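Local coordinates for uncharacterized protein lp_2219 (Lactobacillus plantarum, PDB 3HFQ) that is of unknown function but folds as a seven-bladed beta-propeller of the lactonase family, so a sugar-lactone hydrolase activity is possible though not established, at residues A[281-293]-A[302-315]. The protein carries 1 engineered substitution. Sequence-based numbering, arbitrary orientation.
Sequences ISTEGDFPRDFDL and VVNQNTDNATLYAR
T283 and N304 grip each other twice: the T283 hydroxyl OG1 donates to N304 OD1 at 2.8 Å, in the carbonyl plane and on a lone pair, while N304 ND2 returns a bond to T283 O at 3.0 Å. T283 O also accepts from T311 OG1 at 2.7 Å, the two donors coming from opposite faces of its carbonyl plane. With CG turned away from its own carbonyl carbon (chi1 -63°), N304 lays its amide against the CA of G285, where a side chain would collide. Replacing N304 by a leucine would probably leave the T283 hydroxyl without its acceptor and T283 O with one donor fewer. Nearby, Y313 OH makes a very short bond to S282 O, which lies at the ring edge, and I281 CD1 packs against Y313 CE2.

The chain here leaves strand 275-282, the outer strand of one propeller blade, and enters 290-293, the innermost of the next, whose hairpin with 299-304 sets F291 beside V302, their CB atoms 3.7 Å apart.

Toward solvent, around D286, N306 and the exposed T307, the side chains are less buried. N306 ND2 sits 3.4 Å above the F287 ring, offset toward its rim, and donates almost straight (169°) to D286 OD2 from above the carboxylate plane. Beyond it, the extended R289 and Q305 side chains touch through R289 CD and Q305 NE2 and also share a water, bound by Q305 NE2 and R289 NH1.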
ATOM      1  N   ILE A 281       8.362  -2.469  17.218  1.00 10.44           N
ATOM      2  CA  ILE A 281       9.562  -3.242  16.908  1.00 11.50           C
ATOM      3  C   ILE A 281      10.326  -2.662  15.725  1.00 15.19           C
ATOM      4  O   ILE A 281       9.749  -2.361  14.680  1.00 11.29           O
ATOM      5  CB  ILE A 281       9.201  -4.726  16.640  1.00 16.56           C
ATOM      6  CG1 ILE A 281      10.473  -5.547  16.414  1.00 14.67           C
ATOM      7  CG2 ILE A 281       8.250  -4.827  15.451  1.00 14.82           C
ATOM      8  CD1 ILE A 281      10.248  -7.045  16.470  1.00 13.33           C
ATOM      9  N   SER A 282      11.632  -2.491  15.902  1.00  8.15           N
ATOM     10  CA  SER A 282      12.476  -1.931  14.857  1.00  8.59           C
ATOM     11  C   SER A 282      12.404  -2.735  13.565  1.00 12.00           C
ATOM     12  O   SER A 282      12.269  -3.959  13.594  1.00 13.03           O
ATOM     13  CB  SER A 282      13.931  -1.877  15.334  1.00 10.90           C
ATOM     14  OG  SER A 282      14.794  -1.461  14.289  1.00 16.82           O
ATOM     15  N   THR A 283      12.497  -2.038  12.435  1.00 10.06           N
ATOM     16  CA  THR A 283      12.476  -2.690  11.132  1.00 11.62           C
ATOM     17  C   THR A 283      13.905  -3.028  10.690  1.00 11.67           C
ATOM     18  O   THR A 283      14.120  -3.549   9.597  1.00 10.58           O
ATOM     19  CB  THR A 283      11.801  -1.799  10.067  1.00  9.38           C
ATOM     20  OG1 THR A 283      12.490  -0.546   9.964  1.00 11.53           O
ATOM     21  CG2 THR A 283      10.342  -1.544  10.442  1.00  7.29           C
ATOM     22  N   GLU A 284      14.873  -2.739  11.558  1.00 10.94           N
ATOM     23  CA  GLU A 284      16.286  -3.014  11.287  1.00 13.43           C
ATOM     24  C   GLU A 284      16.793  -2.343  10.009  1.00 13.94           C
ATOM     25  O   GLU A 284      17.577  -2.925   9.249  1.00 15.41           O
ATOM     26  CB  GLU A 284      16.526  -4.522  11.196  1.00 12.37           C
ATOM     27  CG  GLU A 284      16.149  -5.315  12.444  1.00 15.12           C
ATOM     28  CD  GLU A 284      16.834  -4.811  13.706  1.00 20.60           C
ATOM     29  OE1 GLU A 284      17.968  -4.289  13.614  1.00 18.20           O
ATOM     30  OE2 GLU A 284      16.244  -4.951  14.795  1.00 17.46           O
ATOM     31  N   GLY A 285      16.344  -1.116   9.785  1.00 14.62           N
ATOM     32  CA  GLY A 285      16.753  -0.376   8.606  1.00 14.41           C
ATOM     33  C   GLY A 285      16.130   1.001   8.656  1.00 15.60           C
ATOM     34  O   GLY A 285      15.437   1.328   9.619  1.00 11.76           O
ATOM     35  N   ASP A 286      16.353   1.804   7.621  1.00 14.89           N
ATOM     36  CA  ASP A 286      15.808   3.154   7.590  1.00 14.49           C
ATOM     37  C   ASP A 286      14.685   3.307   6.565  1.00 15.99           C
ATOM     38  O   ASP A 286      14.802   2.867   5.421  1.00 14.50           O
ATOM     39  CB  ASP A 286      16.936   4.158   7.306  1.00 12.44           C
ATOM     40  CG  ASP A 286      16.497   5.611   7.466  1.00 21.81           C
ATOM     41  OD1 ASP A 286      15.819   5.934   8.469  1.00 18.34           O
ATOM     42  OD2 ASP A 286      16.849   6.441   6.599  1.00 21.10           O
ATOM     43  N   PHE A 287      13.595   3.930   7.005  1.00 15.96           N
ATOM     44  CA  PHE A 287      12.424   4.197   6.178  1.00 10.86           C
ATOM     45  C   PHE A 287      11.640   3.006   5.629  1.00 12.75           C
ATOM     46  O   PHE A 287      11.667   2.726   4.427  1.00 12.08           O
ATOM     47  CB  PHE A 287      12.799   5.146   5.033  1.00 13.03           C
ATOM     48  CG  PHE A 287      12.580   6.599   5.361  1.00 18.58           C
ATOM     49  CD1 PHE A 287      13.093   7.143   6.536  1.00 20.14           C
ATOM     50  CD2 PHE A 287      11.846   7.417   4.508  1.00 17.08           C
ATOM     51  CE1 PHE A 287      12.876   8.482   6.856  1.00 24.09           C
ATOM     52  CE2 PHE A 287      11.625   8.759   4.820  1.00 19.31           C
ATOM     53  CZ  PHE A 287      12.142   9.291   5.998  1.00 21.99           C
ATOM     54  N   PRO A 288      10.926   2.289   6.512  1.00 11.93           N
ATOM     55  CA  PRO A 288      10.115   1.129   6.126  1.00 11.83           C
ATOM     56  C   PRO A 288       8.812   1.596   5.463  1.00 11.62           C
ATOM     57  O   PRO A 288       7.789   1.777   6.131  1.00 14.32           O
ATOM     58  CB  PRO A 288       9.871   0.421   7.458  1.00  9.82           C
ATOM     59  CG  PRO A 288       9.864   1.568   8.448  1.00 10.83           C
ATOM     60  CD  PRO A 288      11.045   2.380   7.980  1.00 12.45           C
ATOM     61  N   ARG A 289       8.858   1.774   4.146  1.00  9.43           N
ATOM     62  CA  ARG A 289       7.706   2.245   3.380  1.00  9.32           C
ATOM     63  C   ARG A 289       6.618   1.198   3.150  1.00  9.35           C
ATOM     64  O   ARG A 289       5.464   1.548   2.906  1.00 11.63           O
ATOM     65  CB  ARG A 289       8.188   2.814   2.042  1.00 10.63           C
ATOM     66  CG  ARG A 289       7.104   3.450   1.178  1.00 11.89           C
ATOM     67  CD  ARG A 289       7.737   4.394   0.160  1.00 11.09           C
ATOM     68  NE  ARG A 289       6.829   4.734  -0.932  1.00 12.89           N
ATOM     69  CZ  ARG A 289       6.793   5.918  -1.531  1.00 22.21           C
ATOM     70  NH1 ARG A 289       7.611   6.886  -1.138  1.00 26.87           N
ATOM     71  NH2 ARG A 289       5.947   6.134  -2.529  1.00 20.65           N
ATOM     72  N   ASP A 290       6.971  -0.081   3.220  1.00  9.36           N
ATOM     73  CA  ASP A 290       5.965  -1.124   3.037  1.00  9.11           C
ATOM     74  C   ASP A 290       6.372  -2.417   3.728  1.00  8.00           C
ATOM     75  O   ASP A 290       7.547  -2.643   4.017  1.00  7.94           O
ATOM     76  CB  ASP A 290       5.716  -1.387   1.544  1.00  9.42           C
ATOM     77  CG  ASP A 290       4.431  -2.171   1.294  1.00 14.33           C
ATOM     78  OD1 ASP A 290       3.508  -2.086   2.131  1.00 12.08           O
ATOM     79  OD2 ASP A 290       4.333  -2.856   0.251  1.00 16.68           O
ATOM     80  N   PHE A 291       5.378  -3.255   3.986  1.00 10.14           N
ATOM     81  CA  PHE A 291       5.567  -4.544   4.635  1.00  8.96           C
ATOM     82  C   PHE A 291       4.245  -5.278   4.487  1.00  9.63           C
ATOM     83  O   PHE A 291       3.252  -4.686   4.077  1.00  8.65           O
ATOM     84  CB  PHE A 291       5.861  -4.360   6.132  1.00  9.53           C
ATOM     85  CG  PHE A 291       4.665  -3.906   6.938  1.00 13.36           C
ATOM     86  CD1 PHE A 291       4.312  -2.557   6.995  1.00  6.00           C
ATOM     87  CD2 PHE A 291       3.862  -4.835   7.600  1.00 11.53           C
ATOM     88  CE1 PHE A 291       3.180  -2.143   7.691  1.00  8.27           C
ATOM     89  CE2 PHE A 291       2.722  -4.428   8.301  1.00  5.53           C
ATOM     90  CZ  PHE A 291       2.381  -3.076   8.345  1.00  5.27           C
ATOM     91  N   ASP A 292       4.232  -6.567   4.810  1.00  7.64           N
ATOM     92  CA  ASP A 292       2.996  -7.334   4.766  1.00  8.91           C
ATOM     93  C   ASP A 292       3.181  -8.673   5.452  1.00 10.22           C
ATOM     94  O   ASP A 292       4.306  -9.150   5.613  1.00  9.03           O
ATOM     95  CB  ASP A 292       2.526  -7.557   3.323  1.00  9.99           C
ATOM     96  CG  ASP A 292       1.058  -7.969   3.244  1.00 17.94           C
ATOM     97  OD1 ASP A 292       0.351  -7.877   4.276  1.00 13.67           O
ATOM     98  OD2 ASP A 292       0.603  -8.371   2.150  1.00 19.24           O
ATOM     99  N   LEU A 293       2.071  -9.261   5.884  1.00 11.33           N
ATOM    100  CA  LEU A 293       2.101 -10.569   6.515  1.00 12.89           C
ATOM    101  C   LEU A 293       2.152 -11.542   5.349  1.00 14.27           C
ATOM    102  O   LEU A 293       1.674 -11.221   4.260  1.00  8.94           O
ATOM    103  CB  LEU A 293       0.819 -10.817   7.321  1.00 12.68           C
ATOM    104  CG  LEU A 293       0.632 -10.131   8.678  1.00 16.28           C
ATOM    105  CD1 LEU A 293       0.585  -8.619   8.515  1.00 19.14           C
ATOM    106  CD2 LEU A 293      -0.662 -10.638   9.305  1.00 20.98           C
ATOM    107  N   VAL A 302       9.293  -6.832   5.921  1.00  9.63           N
ATOM    108  CA  VAL A 302       9.295  -5.387   5.747  1.00  8.09           C
ATOM    109  C   VAL A 302      10.523  -5.011   4.929  1.00 10.19           C
ATOM    110  O   VAL A 302      11.549  -5.687   5.002  1.00 10.18           O
ATOM    111  CB  VAL A 302       9.370  -4.645   7.113  1.00 15.15           C
ATOM    112  CG1 VAL A 302      10.619  -5.064   7.866  1.00 13.91           C
ATOM    113  CG2 VAL A 302       9.374  -3.128   6.895  1.00 10.59           C
ATOM    114  N   VAL A 303      10.412  -3.955   4.132  1.00 11.84           N
ATOM    115  CA  VAL A 303      11.551  -3.492   3.344  1.00  8.97           C
ATOM    116  C   VAL A 303      11.867  -2.069   3.753  1.00 12.27           C
ATOM    117  O   VAL A 303      10.962  -1.275   3.999  1.00 10.38           O
ATOM    118  CB  VAL A 303      11.285  -3.520   1.815  1.00  9.92           C
ATOM    119  CG1 VAL A 303      11.200  -4.951   1.331  1.00 14.50           C
ATOM    120  CG2 VAL A 303      10.009  -2.757   1.478  1.00 10.77           C
ATOM    121  N   ASN A 304      13.158  -1.759   3.839  1.00  9.99           N
ATOM    122  CA  ASN A 304      13.614  -0.430   4.218  1.00  9.04           C
ATOM    123  C   ASN A 304      14.191   0.264   2.997  1.00 11.51           C
ATOM    124  O   ASN A 304      15.167  -0.195   2.405  1.00 11.73           O
ATOM    125  CB  ASN A 304      14.664  -0.536   5.322  1.00  9.13           C
ATOM    126  CG  ASN A 304      14.105  -1.142   6.591  1.00 11.69           C
ATOM    127  OD1 ASN A 304      13.345  -0.499   7.315  1.00 12.37           O
ATOM    128  ND2 ASN A 304      14.465  -2.393   6.859  1.00  8.50           N
ATOM    129  N   GLN A 305      13.575   1.385   2.646  1.00 11.44           N
ATOM    130  CA  GLN A 305      13.938   2.184   1.484  1.00 12.62           C
ATOM    131  C   GLN A 305      15.362   2.735   1.425  1.00 15.67           C
ATOM    132  O   GLN A 305      16.052   2.568   0.416  1.00 12.97           O
ATOM    133  CB  GLN A 305      12.938   3.341   1.358  1.00 12.52           C
ATOM    134  CG  GLN A 305      13.154   4.261   0.177  1.00 17.43           C
ATOM    135  CD  GLN A 305      12.122   5.380   0.113  1.00 17.38           C
ATOM    136  OE1 GLN A 305      12.214   6.272  -0.725  1.00 32.40           O
ATOM    137  NE2 GLN A 305      11.136   5.333   1.000  1.00 15.18           N
ATOM    138  N   ASN A 306      15.808   3.381   2.497  1.00 14.53           N
ATOM    139  CA  ASN A 306      17.130   4.003   2.502  1.00 14.99           C
ATOM    140  C   ASN A 306      18.344   3.125   2.800  1.00 15.68           C
ATOM    141  O   ASN A 306      19.469   3.506   2.474  1.00 17.10           O
ATOM    142  CB  ASN A 306      17.138   5.205   3.458  1.00 14.04           C
ATOM    143  CG  ASN A 306      16.132   6.271   3.067  1.00 17.13           C
ATOM    144  OD1 ASN A 306      15.751   6.382   1.903  1.00 17.22           O
ATOM    145  ND2 ASN A 306      15.714   7.074   4.035  1.00 16.82           N
ATOM    146  N   THR A 307      18.136   1.960   3.407  1.00 12.32           N
ATOM    147  CA  THR A 307      19.257   1.084   3.725  1.00 14.65           C
ATOM    148  C   THR A 307      19.326  -0.166   2.850  1.00 14.26           C
ATOM    149  O   THR A 307      20.159  -1.045   3.070  1.00 11.24           O
ATOM    150  CB  THR A 307      19.242   0.692   5.213  1.00 15.52           C
ATOM    151  OG1 THR A 307      17.915   0.308   5.596  1.00 14.02           O
ATOM    152  CG2 THR A 307      19.691   1.878   6.075  1.00 14.17           C
ATOM    153  N   ASP A 308      18.447  -0.237   1.855  1.00 11.99           N
ATOM    154  CA  ASP A 308      18.437  -1.350   0.914  1.00 12.86           C
ATOM    155  C   ASP A 308      18.369  -2.729   1.558  1.00 13.03           C
ATOM    156  O   ASP A 308      19.048  -3.651   1.110  1.00 13.28           O
ATOM    157  CB  ASP A 308      19.690  -1.291   0.036  1.00 16.23           C
ATOM    158  CG  ASP A 308      19.859   0.043  -0.653  1.00 22.30           C
ATOM    159  OD1 ASP A 308      20.969   0.610  -0.579  1.00 28.63           O
ATOM    160  OD2 ASP A 308      18.888   0.525  -1.270  1.00 15.89           O
ATOM    161  N   ASN A 309      17.567  -2.884   2.602  1.00 10.44           N
ATOM    162  CA  ASN A 309      17.465  -4.191   3.239  1.00 12.56           C
ATOM    163  C   ASN A 309      16.053  -4.559   3.654  1.00 15.36           C
ATOM    164  O   ASN A 309      15.225  -3.697   3.925  1.00 12.75           O
ATOM    165  CB  ASN A 309      18.407  -4.292   4.449  1.00 12.27           C
ATOM    166  CG  ASN A 309      18.400  -3.045   5.322  1.00 14.51           C
ATOM    167  OD1 ASN A 309      17.554  -2.164   5.177  1.00 15.50           O
ATOM    168  ND2 ASN A 309      19.353  -2.977   6.248  1.00 15.16           N
ATOM    169  N   ALA A 310      15.791  -5.861   3.676  1.00 13.46           N
ATOM    170  CA  ALA A 310      14.493  -6.381   4.064  1.00 11.29           C
ATOM    171  C   ALA A 310      14.693  -7.131   5.374  1.00 12.52           C
ATOM    172  O   ALA A 310      15.792  -7.610   5.663  1.00 11.36           O
ATOM    173  CB  ALA A 310      13.956  -7.318   2.988  1.00 11.66           C
ATOM    174  N   THR A 311      13.631  -7.227   6.161  1.00  8.52           N
ATOM    175  CA  THR A 311      13.693  -7.900   7.451  1.00  9.78           C
ATOM    176  C   THR A 311      12.552  -8.894   7.585  1.00 14.19           C
ATOM    177  O   THR A 311      11.420  -8.610   7.182  1.00 13.44           O
ATOM    178  CB  THR A 311      13.608  -6.876   8.600  1.00 10.05           C
ATOM    179  OG1 THR A 311      14.651  -5.905   8.447  1.00 14.17           O
ATOM    180  CG2 THR A 311      13.760  -7.563   9.953  1.00 11.16           C
ATOM    181  N   LEU A 312      12.856 -10.058   8.147  1.00  8.42           N
ATOM    182  CA  LEU A 312      11.862 -11.107   8.341  1.00  9.63           C
ATOM    183  C   LEU A 312      11.547 -11.281   9.820  1.00 12.34           C
ATOM    184  O   LEU A 312      12.458 -11.372  10.647  1.00 11.73           O
ATOM    185  CB  LEU A 312      12.374 -12.443   7.787  1.00 12.56           C
ATOM    186  CG  LEU A 312      11.476 -13.657   8.062  1.00 13.79           C
ATOM    187  CD1 LEU A 312      10.185 -13.533   7.267  1.00 10.88           C
ATOM    188  CD2 LEU A 312      12.197 -14.942   7.686  1.00 12.79           C
ATOM    189  N   TYR A 313      10.257 -11.329  10.143  1.00 12.74           N
ATOM    190  CA  TYR A 313       9.804 -11.530  11.517  1.00 11.04           C
ATOM    191  C   TYR A 313       8.931 -12.760  11.599  1.00 12.31           C
ATOM    192  O   TYR A 313       8.302 -13.158  10.620  1.00 10.02           O
ATOM    193  CB  TYR A 313       8.909 -10.391  12.020  1.00 10.06           C
ATOM    194  CG  TYR A 313       9.475  -9.009  11.966  1.00 12.85           C
ATOM    195  CD1 TYR A 313       9.192  -8.167  10.892  1.00 14.13           C
ATOM    196  CD2 TYR A 313      10.226  -8.503  13.028  1.00 14.15           C
ATOM    197  CE1 TYR A 313       9.646  -6.859  10.870  1.00 19.72           C
ATOM    198  CE2 TYR A 313      10.689  -7.195  13.015  1.00 13.61           C
ATOM    199  CZ  TYR A 313      10.384  -6.376  11.937  1.00 18.47           C
ATOM    200  OH  TYR A 313      10.803  -5.069  11.924  1.00 22.93           O
ATOM    201  N   ALA A 314       8.886 -13.347  12.787  1.00  8.43           N
ATOM    202  CA  ALA A 314       8.014 -14.469  13.040  1.00  7.57           C
ATOM    203  C   ALA A 314       6.848 -13.738  13.702  1.00  8.39           C
ATOM    204  O   ALA A 314       7.060 -12.749  14.404  1.00 11.66           O
ATOM    205  CB  ALA A 314       8.651 -15.442  14.021  1.00 11.42           C
ATOM    206  N   ARG A 315       5.629 -14.199  13.467  1.00 12.11           N
ATOM    207  CA  ARG A 315       4.456 -13.568  14.059  1.00 13.40           C
ATOM    208  C   ARG A 315       3.633 -14.604  14.817  1.00 16.00           C
ATOM    209  O   ARG A 315       3.265 -15.631  14.257  1.00 17.60           O
ATOM    210  CB  ARG A 315       3.589 -12.928  12.966  1.00  9.58           C
ATOM    211  CG  ARG A 315       2.216 -12.466  13.461  1.00 11.76           C
ATOM    212  CD  ARG A 315       1.372 -11.841  12.345  1.00 14.38           C
ATOM    213  NE  ARG A 315       0.078 -11.392  12.851  1.00 16.53           N
ATOM    214  CZ  ARG A 315      -0.995 -12.167  12.983  1.00 16.42           C
ATOM    215  NH1 ARG A 315      -0.951 -13.448  12.635  1.00 12.08           N
ATOM    216  NH2 ARG A 315      -2.112 -11.662  13.490  1.00 16.26           N
TER
HETATM  217  O   HOH W   1      17.230  -5.294   7.593  1.00 12.24           O
HETATM  218  O   HOH W   2      10.461   0.569   2.084  1.00 14.69           O
HETATM  219  O   HOH W   3       9.298   7.367   1.528  1.00 15.46           O